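Local coordinates for protein diaminopimelate decarboxylase (Aquifex aeolicus, PDB 2P3E) that probably catalyses the pyridoxal-phosphate-dependent decarboxylation of meso-diaminopimelate to L-lysine, the last step of lysine biosynthesis by the diaminopimelate pathway, at residues Leu28-Gly33 and Gly366-Val371; Pro35-Ser40 and Leu372-Tyr377; Leu93-Gly98 and Val120-Leu125; Gly200-Ile205 and Ile277-Arg282. All blocks are in the same frame, centred on the assembly; numbering follows the deposited sequence.

Contact 1 of 4, residues Leu28-Gly33 and Gly366-Val371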
loop_
_atom_site.group_PDB
_atom_site.type_symbol
_atom_site.label_atom_id
_atom_site.label_comp_id
_atom_site.label_asym_id
_atom_site.label_seq_id
_atom_site.Cartn_x
_atom_site.Cartn_y
_atom_site.Cartn_z
ATOM N N LEU B 28 -3.246 26.712 0.309
ATOM C CA LEU B 28 -3.762 25.451 -0.227
ATOM C C LEU B 28 -4.129 24.468 0.887
ATOM O O LEU B 28 -5.179 23.838 0.828
ATOM C CB LEU B 28 -2.761 24.806 -1.203
ATOM C CG LEU B 28 -2.608 25.523 -2.545
ATOM C CD1 LEU B 28 -1.427 24.936 -3.266
ATOM C CD2 LEU B 28 -3.883 25.395 -3.389
ATOM N N ALA B 29 -3.258 24.355 1.890
ATOM C CA ALA B 29 -3.494 23.500 3.051
ATOM C C ALA B 29 -4.731 23.916 3.864
ATOM O O ALA B 29 -5.545 23.073 4.238
ATOM C CB ALA B 29 -2.263 23.480 3.929
ATOM N N GLN B 30 -4.879 25.218 4.110
ATOM C CA GLN B 30 -6.049 25.756 4.814
ATOM C C GLN B 30 -7.319 25.628 3.984
ATOM O O GLN B 30 -8.394 25.379 4.523
ATOM C CB GLN B 30 -5.822 27.233 5.196
ATOM C CG GLN B 30 -4.708 27.466 6.204
ATOM C CD GLN B 30 -4.394 28.965 6.398
ATOM O OE1 GLN B 30 -4.662 29.802 5.523
ATOM N NE2 GLN B 30 -3.824 29.296 7.537
ATOM N N THR B 31 -7.196 25.787 2.672
ATOM C CA THR B 31 -8.351 25.697 1.761
ATOM C C THR B 31 -8.817 24.258 1.513
ATOM O O THR B 31 -10.009 23.960 1.604
ATOM C CB THR B 31 -8.031 26.374 0.411
ATOM O OG1 THR B 31 -7.792 27.766 0.648
ATOM C CG2 THR B 31 -9.174 26.239 -0.580
ATOM N N PHE B 32 -7.873 23.374 1.181
ATOM C CA PHE B 32 -8.220 22.021 0.722
ATOM C C PHE B 32 -8.025 20.923 1.773
ATOM O O PHE B 32 -8.411 19.767 1.560
ATOM C CB PHE B 32 -7.447 21.690 -0.568
ATOM C CG PHE B 32 -7.860 22.532 -1.746
ATOM C CD1 PHE B 32 -9.096 22.320 -2.375
ATOM C CD2 PHE B 32 -7.032 23.556 -2.216
ATOM C CE1 PHE B 32 -9.490 23.116 -3.457
ATOM C CE2 PHE B 32 -7.420 24.339 -3.287
ATOM C CZ PHE B 32 -8.648 24.123 -3.908
ATOM N N GLY B 33 -7.421 21.283 2.901
ATOM C CA GLY B 33 -7.144 20.341 3.979
ATOM C C GLY B 33 -5.834 19.573 3.777
ATOM O O GLY B 33 -5.208 19.661 2.715
ATOM N N GLY B 366 -0.127 22.287 14.409
ATOM C CA GLY B 366 -0.901 23.162 13.527
ATOM C C GLY B 366 -0.107 23.657 12.317
ATOM O O GLY B 366 -0.688 24.048 11.297
ATOM N N GLU B 367 1.222 23.648 12.425
ATOM C CA GLU B 367 2.075 24.064 11.307
ATOM C C GLU B 367 2.089 22.996 10.220
ATOM O O GLU B 367 1.869 21.827 10.508
ATOM C CB GLU B 367 3.510 24.273 11.765
ATOM C CG GLU B 367 3.771 25.591 12.434
ATOM C CD GLU B 367 5.252 25.805 12.633
ATOM O OE1 GLU B 367 5.994 26.016 11.638
ATOM O OE2 GLU B 367 5.668 25.749 13.793
ATOM N N TYR B 368 2.389 23.408 8.987
ATOM C CA TYR B 368 2.461 22.477 7.856
ATOM C C TYR B 368 3.899 22.189 7.418
ATOM O O TYR B 368 4.767 23.078 7.491
ATOM C CB TYR B 368 1.675 23.028 6.660
ATOM C CG TYR B 368 0.254 23.402 6.987
ATOM C CD1 TYR B 368 -0.735 22.421 7.106
ATOM C CD2 TYR B 368 -0.106 24.748 7.190
ATOM C CE1 TYR B 368 -2.064 22.777 7.416
ATOM C CE2 TYR B 368 -1.425 25.109 7.505
ATOM C CZ TYR B 368 -2.387 24.125 7.612
ATOM O OH TYR B 368 -3.691 24.464 7.896
ATOM N N LEU B 369 4.135 20.952 6.961
ATOM C CA LEU B 369 5.415 20.558 6.358
ATOM C C LEU B 369 5.193 20.165 4.887
ATOM O O LEU B 369 4.101 19.713 4.524
ATOM C CB LEU B 369 6.015 19.357 7.113
ATOM C CG LEU B 369 6.239 19.490 8.636
ATOM C CD1 LEU B 369 6.800 18.197 9.245
ATOM C CD2 LEU B 369 7.181 20.658 8.877
ATOM N N ALA B 370 6.214 20.376 4.053
ATOM C CA ALA B 370 6.233 19.927 2.669
ATOM C C ALA B 370 7.215 18.776 2.483
ATOM O O ALA B 370 8.407 18.911 2.776
ATOM C CB ALA B 370 6.579 21.085 1.722
ATOM N N VAL B 371 6.695 17.645 2.011
ATOM C CA VAL B 371 7.497 16.468 1.683
ATOM C C VAL B 371 7.753 16.508 0.173
ATOM O O VAL B 371 6.812 16.433 -0.631
ATOM C CB VAL B 371 6.781 15.128 2.081
ATOM C CG1 VAL B 371 7.674 13.911 1.793
ATOM C CG2 VAL B 371 6.351 15.153 3.571
HETATM O O HOH W 1 -3.799 26.660 9.757
#

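Contact 2 of 4, residues Pro35-Ser40 and Leu372-Tyr377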
loop_
_atom_site.group_PDB
_atom_site.type_symbol
_atom_site.label_atom_id
_atom_site.label_comp_id
_atom_site.label_asym_id
_atom_site.label_seq_id
_atom_site.Cartn_x
_atom_site.Cartn_y
_atom_site.Cartn_z
ATOM N N PRO B 35 -3.904 15.508 4.719
ATOM C CA PRO B 35 -2.809 15.522 3.742
ATOM C C PRO B 35 -3.260 16.028 2.371
ATOM O O PRO B 35 -4.418 15.833 1.992
ATOM C CB PRO B 35 -2.398 14.040 3.634
ATOM C CG PRO B 35 -2.922 13.404 4.884
ATOM C CD PRO B 35 -4.184 14.147 5.224
ATOM N N LEU B 36 -2.347 16.684 1.657
ATOM C CA LEU B 36 -2.623 17.260 0.341
ATOM C C LEU B 36 -1.463 17.008 -0.621
ATOM O O LEU B 36 -0.309 17.378 -0.336
ATOM C CB LEU B 36 -2.857 18.783 0.461
ATOM C CG LEU B 36 -3.325 19.538 -0.790
ATOM C CD1 LEU B 36 -4.709 19.039 -1.203
ATOM C CD2 LEU B 36 -3.360 21.070 -0.564
ATOM N N TYR B 37 -1.767 16.379 -1.754
ATOM C CA TYR B 37 -0.804 16.285 -2.849
ATOM C C TYR B 37 -0.959 17.482 -3.771
ATOM O O TYR B 37 -2.051 17.749 -4.293
ATOM C CB TYR B 37 -1.002 14.993 -3.642
ATOM C CG TYR B 37 -0.231 13.803 -3.096
ATOM C CD1 TYR B 37 -0.864 12.797 -2.352
ATOM C CD2 TYR B 37 1.140 13.686 -3.328
ATOM C CE1 TYR B 37 -0.128 11.681 -1.863
ATOM C CE2 TYR B 37 1.871 12.608 -2.834
ATOM C CZ TYR B 37 1.234 11.613 -2.107
ATOM O OH TYR B 37 2.004 10.550 -1.657
ATOM N N VAL B 38 0.144 18.186 -3.994
ATOM C CA VAL B 38 0.136 19.391 -4.829
ATOM C C VAL B 38 1.100 19.191 -5.992
ATOM O O VAL B 38 2.249 18.826 -5.765
ATOM C CB VAL B 38 0.552 20.646 -4.001
ATOM C CG1 VAL B 38 0.510 21.919 -4.881
ATOM C CG2 VAL B 38 -0.356 20.816 -2.769
ATOM N N TYR B 39 0.621 19.423 -7.224
ATOM C CA TYR B 39 1.420 19.236 -8.412
ATOM C C TYR B 39 1.633 20.549 -9.176
ATOM O O TYR B 39 0.731 21.397 -9.236
ATOM C CB TYR B 39 0.757 18.211 -9.351
ATOM C CG TYR B 39 0.541 16.846 -8.730
ATOM C CD1 TYR B 39 1.531 15.867 -8.782
ATOM C CD2 TYR B 39 -0.648 16.544 -8.067
ATOM C CE1 TYR B 39 1.325 14.599 -8.199
ATOM C CE2 TYR B 39 -0.868 15.275 -7.502
ATOM C CZ TYR B 39 0.113 14.328 -7.562
ATOM O OH TYR B 39 -0.149 13.100 -6.989
ATOM N N SER B 40 2.815 20.682 -9.776
ATOM C CA SER B 40 3.145 21.807 -10.663
ATOM C C SER B 40 2.897 21.418 -12.110
ATOM O O SER B 40 3.578 20.553 -12.668
ATOM C CB SER B 40 4.608 22.239 -10.467
ATOM O OG SER B 40 5.073 23.032 -11.568
ATOM N N LEU B 372 9.023 16.643 -0.218
ATOM C CA LEU B 372 9.334 16.864 -1.639
ATOM C C LEU B 372 9.410 15.549 -2.407
ATOM O O LEU B 372 9.436 14.479 -1.792
ATOM C CB LEU B 372 10.643 17.656 -1.803
ATOM C CG LEU B 372 10.740 19.017 -1.097
ATOM C CD1 LEU B 372 12.046 19.699 -1.518
ATOM C CD2 LEU B 372 9.521 19.909 -1.380
ATOM N N SER B 373 9.419 15.641 -3.745
ATOM C CA SER B 373 9.722 14.492 -4.612
ATOM C C SER B 373 8.671 13.391 -4.467
ATOM O O SER B 373 8.973 12.200 -4.539
ATOM C CB SER B 373 11.126 13.929 -4.291
ATOM O OG SER B 373 12.070 14.968 -4.045
ATOM N N ALA B 374 7.417 13.814 -4.314
ATOM C CA ALA B 374 6.336 12.887 -3.995
ATOM C C ALA B 374 5.348 12.647 -5.140
ATOM O O ALA B 374 4.303 12.021 -4.932
ATOM C CB ALA B 374 5.617 13.336 -2.728
ATOM N N GLY B 375 5.707 13.094 -6.343
ATOM C CA GLY B 375 4.800 13.065 -7.502
ATOM C C GLY B 375 4.739 11.730 -8.233
ATOM O O GLY B 375 3.806 11.465 -9.009
ATOM N N ALA B 376 5.732 10.883 -7.965
ATOM C CA ALA B 376 5.869 9.574 -8.610
ATOM C C ALA B 376 5.934 8.493 -7.551
ATOM O O ALA B 376 6.686 8.625 -6.567
ATOM C CB ALA B 376 7.116 9.532 -9.503
ATOM N N TYR B 377 5.143 7.429 -7.731
ATOM C CA TYR B 377 5.063 6.335 -6.729
ATOM C C TYR B 377 4.694 6.878 -5.331
ATOM O O TYR B 377 5.181 6.397 -4.309
ATOM C CB TYR B 377 6.389 5.537 -6.723
ATOM C CG TYR B 377 6.812 5.192 -8.137
ATOM C CD1 TYR B 377 6.130 4.206 -8.861
ATOM C CD2 TYR B 377 7.843 5.881 -8.767
ATOM C CE1 TYR B 377 6.490 3.886 -10.177
ATOM C CE2 TYR B 377 8.207 5.578 -10.099
ATOM C CZ TYR B 377 7.524 4.583 -10.785
ATOM O OH TYR B 377 7.888 4.284 -12.077
HETATM O O HOH W 2 1.888 11.285 -6.110
#

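Contact 3 of 4, residues Leu93-Gly98 and Val120-Leu125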
loop_
_atom_site.group_PDB
_atom_site.type_symbol
_atom_site.label_atom_id
_atom_site.label_comp_id
_atom_site.label_asym_id
_atom_site.label_seq_id
_atom_site.Cartn_x
_atom_site.Cartn_y
_atom_site.Cartn_z
ATOM N N LEU B 93 -7.226 4.137 -18.518
ATOM C CA LEU B 93 -6.807 5.471 -18.139
ATOM C C LEU B 93 -6.180 6.232 -19.294
ATOM O O LEU B 93 -6.544 7.385 -19.559
ATOM C CB LEU B 93 -5.836 5.356 -16.981
ATOM C CG LEU B 93 -5.518 6.567 -16.127
ATOM C CD1 LEU B 93 -6.710 6.951 -15.250
ATOM C CD2 LEU B 93 -4.365 6.115 -15.295
ATOM N N ALA B 94 -5.264 5.582 -20.016
ATOM C CA ALA B 94 -4.601 6.229 -21.160
ATOM C C ALA B 94 -5.659 6.653 -22.187
ATOM O O ALA B 94 -5.644 7.791 -22.674
ATOM C CB ALA B 94 -3.565 5.273 -21.800
ATOM N N LYS B 95 -6.583 5.735 -22.480
ATOM C CA LYS B 95 -7.650 5.978 -23.467
ATOM C C LYS B 95 -8.606 7.104 -23.067
ATOM O O LYS B 95 -8.945 7.943 -23.898
ATOM C CB LYS B 95 -8.409 4.678 -23.789
ATOM C CG LYS B 95 -7.622 3.739 -24.717
ATOM C CD LYS B 95 -8.179 2.308 -24.733
ATOM C CE LYS B 95 -9.373 2.153 -25.651
ATOM N NZ LYS B 95 -9.801 0.724 -25.782
ATOM N N LYS B 96 -9.001 7.136 -21.791
ATOM C CA LYS B 96 -9.833 8.199 -21.236
ATOM C C LYS B 96 -9.147 9.544 -21.286
ATOM O O LYS B 96 -9.812 10.583 -21.435
ATOM C CB LYS B 96 -10.183 7.913 -19.771
ATOM C CG LYS B 96 -11.287 6.899 -19.566
ATOM C CD LYS B 96 -12.658 7.556 -19.566
ATOM C CE LYS B 96 -13.712 6.531 -19.204
ATOM N NZ LYS B 96 -15.086 7.052 -19.479
ATOM N N ALA B 97 -7.825 9.537 -21.135
ATOM C CA ALA B 97 -7.045 10.766 -21.212
ATOM C C ALA B 97 -6.741 11.218 -22.646
ATOM O O ALA B 97 -6.044 12.215 -22.848
ATOM C CB ALA B 97 -5.751 10.624 -20.394
ATOM N N GLY B 98 -7.259 10.499 -23.634
ATOM C CA GLY B 98 -7.099 10.903 -25.030
ATOM C C GLY B 98 -5.836 10.397 -25.713
ATOM O O GLY B 98 -5.553 10.779 -26.854
ATOM N N VAL B 120 -5.334 -6.053 -27.494
ATOM C CA VAL B 120 -5.268 -6.517 -28.895
ATOM C C VAL B 120 -6.377 -5.827 -29.679
ATOM O O VAL B 120 -6.130 -5.231 -30.722
ATOM C CB VAL B 120 -5.350 -8.061 -28.999
ATOM C CG1 VAL B 120 -5.567 -8.515 -30.445
ATOM C CG2 VAL B 120 -4.078 -8.684 -28.444
ATOM N N ASP B 121 -7.591 -5.882 -29.137
ATOM C CA ASP B 121 -8.747 -5.189 -29.720
ATOM C C ASP B 121 -8.535 -3.687 -29.914
ATOM O O ASP B 121 -8.983 -3.114 -30.924
ATOM C CB ASP B 121 -9.989 -5.439 -28.864
ATOM C CG ASP B 121 -11.244 -5.497 -29.690
ATOM O OD1 ASP B 121 -11.899 -4.446 -29.818
ATOM O OD2 ASP B 121 -11.556 -6.577 -30.234
ATOM N N SER B 122 -7.839 -3.051 -28.962
ATOM C CA SER B 122 -7.542 -1.638 -29.049
ATOM C C SER B 122 -6.468 -1.334 -30.099
ATOM O O SER B 122 -6.226 -0.174 -30.390
ATOM C CB SER B 122 -7.112 -1.079 -27.685
ATOM O OG SER B 122 -8.170 -1.195 -26.737
ATOM N N GLU B 123 -5.841 -2.375 -30.654
ATOM C CA GLU B 123 -4.754 -2.202 -31.636
ATOM C C GLU B 123 -3.609 -1.308 -31.101
ATOM O O GLU B 123 -3.197 -0.341 -31.744
ATOM C CB GLU B 123 -5.309 -1.672 -32.974
ATOM C CG GLU B 123 -6.275 -2.632 -33.668
ATOM C CD GLU B 123 -5.583 -3.760 -34.468
ATOM O OE1 GLU B 123 -4.334 -3.907 -34.441
ATOM O OE2 GLU B 123 -6.303 -4.513 -35.147
ATOM N N ILE B 124 -3.102 -1.636 -29.913
ATOM C CA ILE B 124 -2.019 -0.838 -29.313
ATOM C C ILE B 124 -0.763 -0.983 -30.181
ATOM O O ILE B 124 -0.689 -1.909 -30.997
ATOM C CB ILE B 124 -1.738 -1.228 -27.836
ATOM C CG1 ILE B 124 -1.288 -2.690 -27.734
ATOM C CG2 ILE B 124 -2.969 -0.933 -26.959
ATOM C CD1 ILE B 124 -0.579 -3.029 -26.431
ATOM N N LEU B 125 0.200 -0.076 -30.012
ATOM C CA LEU B 125 1.404 -0.046 -30.843
ATOM C C LEU B 125 2.184 -1.359 -30.748
ATOM O O LEU B 125 2.545 -1.964 -31.772
ATOM C CB LEU B 125 2.290 1.154 -30.475
ATOM C CG LEU B 125 3.555 1.380 -31.310
ATOM C CD1 LEU B 125 3.235 1.608 -32.819
ATOM C CD2 LEU B 125 4.347 2.557 -30.755
#

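Contact 4 of 4, residues Gly200-Ile205 and Ile277-Arg282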
loop_
_atom_site.group_PDB
_atom_site.type_symbol
_atom_site.label_atom_id
_atom_site.label_comp_id
_atom_site.label_asym_id
_atom_site.label_seq_id
_atom_site.Cartn_x
_atom_site.Cartn_y
_atom_site.Cartn_z
ATOM N N GLY B 200 9.406 -5.005 -32.770
ATOM C CA GLY B 200 10.273 -4.298 -31.844
ATOM C C GLY B 200 11.234 -5.103 -31.012
ATOM O O GLY B 200 11.225 -6.333 -31.027
ATOM N N ILE B 201 12.068 -4.366 -30.281
ATOM C CA ILE B 201 12.916 -4.903 -29.218
ATOM C C ILE B 201 12.714 -3.970 -28.039
ATOM O O ILE B 201 12.606 -2.755 -28.229
ATOM C CB ILE B 201 14.435 -4.891 -29.588
ATOM C CG1 ILE B 201 14.701 -5.703 -30.860
ATOM C CG2 ILE B 201 15.302 -5.340 -28.377
ATOM C CD1 ILE B 201 16.081 -5.476 -31.462
ATOM N N HIS B 202 12.656 -4.530 -26.835
ATOM C CA HIS B 202 12.464 -3.714 -25.633
ATOM C C HIS B 202 13.537 -4.020 -24.593
ATOM O O HIS B 202 13.899 -5.188 -24.385
ATOM C CB HIS B 202 11.069 -3.959 -25.032
ATOM C CG HIS B 202 10.813 -3.214 -23.750
ATOM N ND1 HIS B 202 10.452 -3.751 -22.549
ATOM C CD2 HIS B 202 10.859 -1.860 -23.556
ATOM C CE1 HIS B 202 10.298 -2.741 -21.659
ATOM N NE2 HIS B 202 10.543 -1.595 -22.272
ATOM N N CYS B 203 14.047 -2.976 -23.956
ATOM C CA CYS B 203 14.799 -3.159 -22.715
ATOM C C CYS B 203 14.397 -2.113 -21.689
ATOM O O CYS B 203 14.084 -0.979 -22.029
ATOM C CB CYS B 203 16.309 -3.146 -22.965
ATOM S SG CYS B 203 16.987 -1.544 -23.457
ATOM N N HIS B 204 14.351 -2.510 -20.426
ATOM C CA HIS B 204 14.168 -1.548 -19.346
ATOM C C HIS B 204 15.136 -1.964 -18.259
ATOM O O HIS B 204 14.897 -2.944 -17.550
ATOM C CB HIS B 204 12.722 -1.532 -18.832
ATOM C CG HIS B 204 12.509 -0.605 -17.670
ATOM N ND1 HIS B 204 12.508 0.768 -17.803
ATOM C CD2 HIS B 204 12.299 -0.855 -16.356
ATOM C CE1 HIS B 204 12.304 1.324 -16.622
ATOM N NE2 HIS B 204 12.171 0.361 -15.727
ATOM N N ILE B 205 16.220 -1.208 -18.133
ATOM C CA ILE B 205 17.389 -1.651 -17.368
ATOM C C ILE B 205 17.352 -1.417 -15.858
ATOM O O ILE B 205 18.145 -2.008 -15.133
ATOM C CB ILE B 205 18.694 -1.057 -17.929
ATOM C CG1 ILE B 205 18.730 0.469 -17.761
ATOM C CG2 ILE B 205 18.875 -1.499 -19.396
ATOM C CD1 ILE B 205 20.162 1.033 -17.816
ATOM N N ILE B 277 11.764 4.521 -28.761
ATOM C CA ILE B 277 10.711 4.762 -27.778
ATOM C C ILE B 277 11.383 4.861 -26.409
ATOM O O ILE B 277 12.241 4.044 -26.083
ATOM C CB ILE B 277 9.649 3.639 -27.775
ATOM C CG1 ILE B 277 9.033 3.465 -29.177
ATOM C CG2 ILE B 277 8.528 3.943 -26.723
ATOM C CD1 ILE B 277 7.994 2.327 -29.288
ATOM N N LEU B 278 11.021 5.894 -25.647
ATOM C CA LEU B 278 11.451 6.041 -24.251
ATOM C C LEU B 278 10.222 5.986 -23.354
ATOM O O LEU B 278 9.136 6.399 -23.771
ATOM C CB LEU B 278 12.173 7.376 -24.018
ATOM C CG LEU B 278 13.480 7.699 -24.757
ATOM C CD1 LEU B 278 14.063 8.982 -24.184
ATOM C CD2 LEU B 278 14.443 6.621 -24.526
ATOM N N GLU B 279 10.401 5.509 -22.122
ATOM C CA GLU B 279 9.288 5.320 -21.179
ATOM C C GLU B 279 9.465 6.026 -19.814
ATOM O O GLU B 279 9.377 5.374 -18.774
ATOM C CB GLU B 279 9.060 3.825 -20.951
ATOM C CG GLU B 279 8.875 3.031 -22.245
ATOM C CD GLU B 279 8.820 1.535 -22.017
ATOM O OE1 GLU B 279 9.548 1.020 -21.132
ATOM O OE2 GLU B 279 8.065 0.871 -22.746
ATOM N N PRO B 280 9.661 7.363 -19.803
ATOM C CA PRO B 280 9.943 7.977 -18.504
ATOM C C PRO B 280 8.690 8.041 -17.612
ATOM O O PRO B 280 7.600 8.351 -18.110
ATOM C CB PRO B 280 10.383 9.395 -18.880
ATOM C CG PRO B 280 9.671 9.676 -20.155
ATOM C CD PRO B 280 9.628 8.367 -20.889
ATOM N N GLY B 281 8.857 7.754 -16.319
ATOM C CA GLY B 281 7.778 7.962 -15.336
ATOM C C GLY B 281 8.223 8.937 -14.261
ATOM O O GLY B 281 7.816 10.109 -14.246
ATOM N N ARG B 282 9.082 8.443 -13.370
ATOM C CA ARG B 282 9.630 9.214 -12.248
ATOM C C ARG B 282 10.275 10.550 -12.675
ATOM O O ARG B 282 10.113 11.561 -11.979
ATOM C CB ARG B 282 10.691 8.384 -11.520
ATOM C CG ARG B 282 11.049 8.875 -10.113
ATOM C CD ARG B 282 12.315 8.169 -9.592
ATOM N NE ARG B 282 12.232 6.703 -9.699
ATOM C CZ ARG B 282 11.783 5.887 -8.743
ATOM N NH1 ARG B 282 11.340 6.364 -7.575
ATOM N NH2 ARG B 282 11.761 4.580 -8.965
#

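Contact 1 of 4, residues Leu28-Gly33 and Gly366-Val371
Ala29 and Tyr368 meet through a CH-pi contact: the methyl CB of Ala29 lies over the middle of the tyrosine ring, 3.6 Å from the ring centroid and only 12° off the ring normal. The nearest single pair is Ala29 CB to Tyr368 CE1, also at 3.6 Å. Alanine suits this place because its single methyl lets helix 25-32 come down close onto the ring. On the opposite face of the ring the carbonyl Gly366 O sits 3.9 Å above the plane and is hydrogen-bonded to Gln294. The tyrosine is thus sandwiched between a helix methyl and a carbonyl two residues back in its own chain. Its CG stands anti to the carbonyl carbon (chi1 -53°), which carries the ring across to the helix. A further van der Waals contact brings Gln30 CG to 3.6 Å from Tyr368 OH, the two side chains crossing at about a right angle.

This is helix-on-sheet packing in the beta domain of a fold-type III decarboxylase: strand 368-371 pairs antiparallel with strand 289-301, whose Ile292 touches both Ala29 and Tyr368.

The polar part faces solvent, where Gln30 is exposed. One water holds Tyr368 OH at 2.9 Å and receives a weak bond from Gln30 NE2 at 3.4 Å.

Contact 2 of 4, residues Pro35-Ser40 and Leu372-Tyr377
The rings of Tyr37 and Tyr39 both reach from strand 36-40 toward the loop 372-377, and each ring is met obliquely by the loop backbone. Against the Tyr37 ring comes the backbone carbonyl of Ala374, with CE2 of Tyr37 3.3 Å from Ala374 O; the same CE2 lies 3.8 Å from Ala374 CB. The Tyr39 ring receives the backbone of Gly375, CE1 of Tyr39 lying 3.9 Å from Gly375 CA. Small residues suit the loop here, since their backbone can come right up to the two aromatic groups. As alternate residues of the strand the tyrosines lie on the same side of it; in Tyr39, CG anti to the carbonyl carbon (chi1 -59°) brings the ring round to Gly375.

The hydroxyls are tied down beyond the rings. Tyr37 OH bonds to Asp315 O, while Tyr39 OH bonds to Glu393 and Asn67, the latter also holding Gly375 O. A water gives one hydrogen to Tyr39 OH at 2.9 Å and the other to Ala374 O at 2.8 Å.

The loop leads directly to Tyr377, which probably binds pyridoxal phosphate and substrate; it touches Lys65 and packs on Tyr385 of the second subunit, consistent with a contact bordering the active site. No direct hydrogen bond joins the two segments: the carbonyl of Ala374, set against an aromatic ring, is linked to the strand through the shared water, and the tyrosine hydroxyl that accepts from this water is itself gripped by three partners.

Contact 3 of 4, residues Leu93-Gly98 and Val120-Leu125
Ser122 OG is gripped from two directions: Lys95 NZ donates a hydrogen bond to it at 2.7 Å, and the hydroxyl is also bonded to the backbone carbonyl of Asp118, four residues back along the chain in helix 113-121. The polar contact is made by NZ, with Lys95 CE alongside at 3.7 Å from Ser122 OG. The lysine's long chain suits the gap between two neighbouring helices, running out from helix 88-96 and bending at chi3 (81°) to bring the ammonium group onto the serine. Ser122 has OG beside its own backbone N, within reach of the preceding turn.

Both helices end nearby in Schellman motifs, at Gly98 and at Glu123, each with positive phi. In the alpha/beta barrel they follow strands 82-85 and 104-106, so the bond spans adjacent beta-alpha units. With an alanine in place of Ser122, the ammonium of Lys95 would probably lose its partner across the gap, and the Asp118 carbonyl its side-chain bond.

Asp121 OD1, 6.9 Å from Lys95 NZ, is too far for a salt bridge, though it may favour the positive charge slightly. The link is therefore a charged donor at the surface meeting a neutral hydroxyl; the hydroxyl's proton is used on the Asp118 carbonyl, leaving the oxygen to accept from NZ.

Contact 4 of 4, residues Gly200-Ile205 and Ile277-Arg282
His202 and Glu279 approach each other at a slant, with the imidazole and carboxylate planes 57° apart. The histidine presents its ring edge: NE2 donates to Glu279 OE1 at 3.0 Å, with an N-H...O angle of 155°. The oxygen is met from above the carboxylate plane, and OE2 of Glu279 stays farther from His202 NE2, at 3.5 Å. His202 has CG anti to its nitrogen (chi1 177°), which swings the ring along the strand toward the glutamate; Glu279 answers with an extended chain that spans the distance from strand 275-278. Histidine suits this place by offering one directed N-H from a rigid ring.

His204 sits obliquely to the same carboxylate, its ND1 4.5 Å from Glu279 OE1, and ND1 is bonded instead to the backbone N of Gly243. If a leucine stood in place of His202, Glu279 OE1 would probably lose this N-H donor and the carboxylate would be freer to turn.

Strands 196-202 and 275-278 flank strand 238-240 in the parallel barrel, and both side chains lie at its C-terminal mouth. By similarity Glu279 to Arg282 bind pyridoxal phosphate, and His204 lies close to Lys65, the probable attachment point. All this is consistent with the cofactor site of a fold-type III alpha/beta barrel, His202 probably helping to position Glu279.

Contacts 2 and 4 are buried and probably border the active site, contact 2 from the beta domain and contact 4 from the barrel: the loop 372-377 touches the barrel residues 277-282 through Ala376 and Tyr377 against Arg282. Contact 1 is partly buried and away from the site, yet it reaches the same sheet as contact 2, its Leu28 packing on Leu36 and Val38 of that contact. Contact 3 lies on the barrel surface, though Leu125 reaches inward to Ile277 of contact 4. Chemistry follows place. In the beta domain, rings rest on methyl and backbone groups, with waters linking the polar ends; in the barrel, single direct hydrogen bonds do the work, lysine to serine outside and histidine to carboxylate inside.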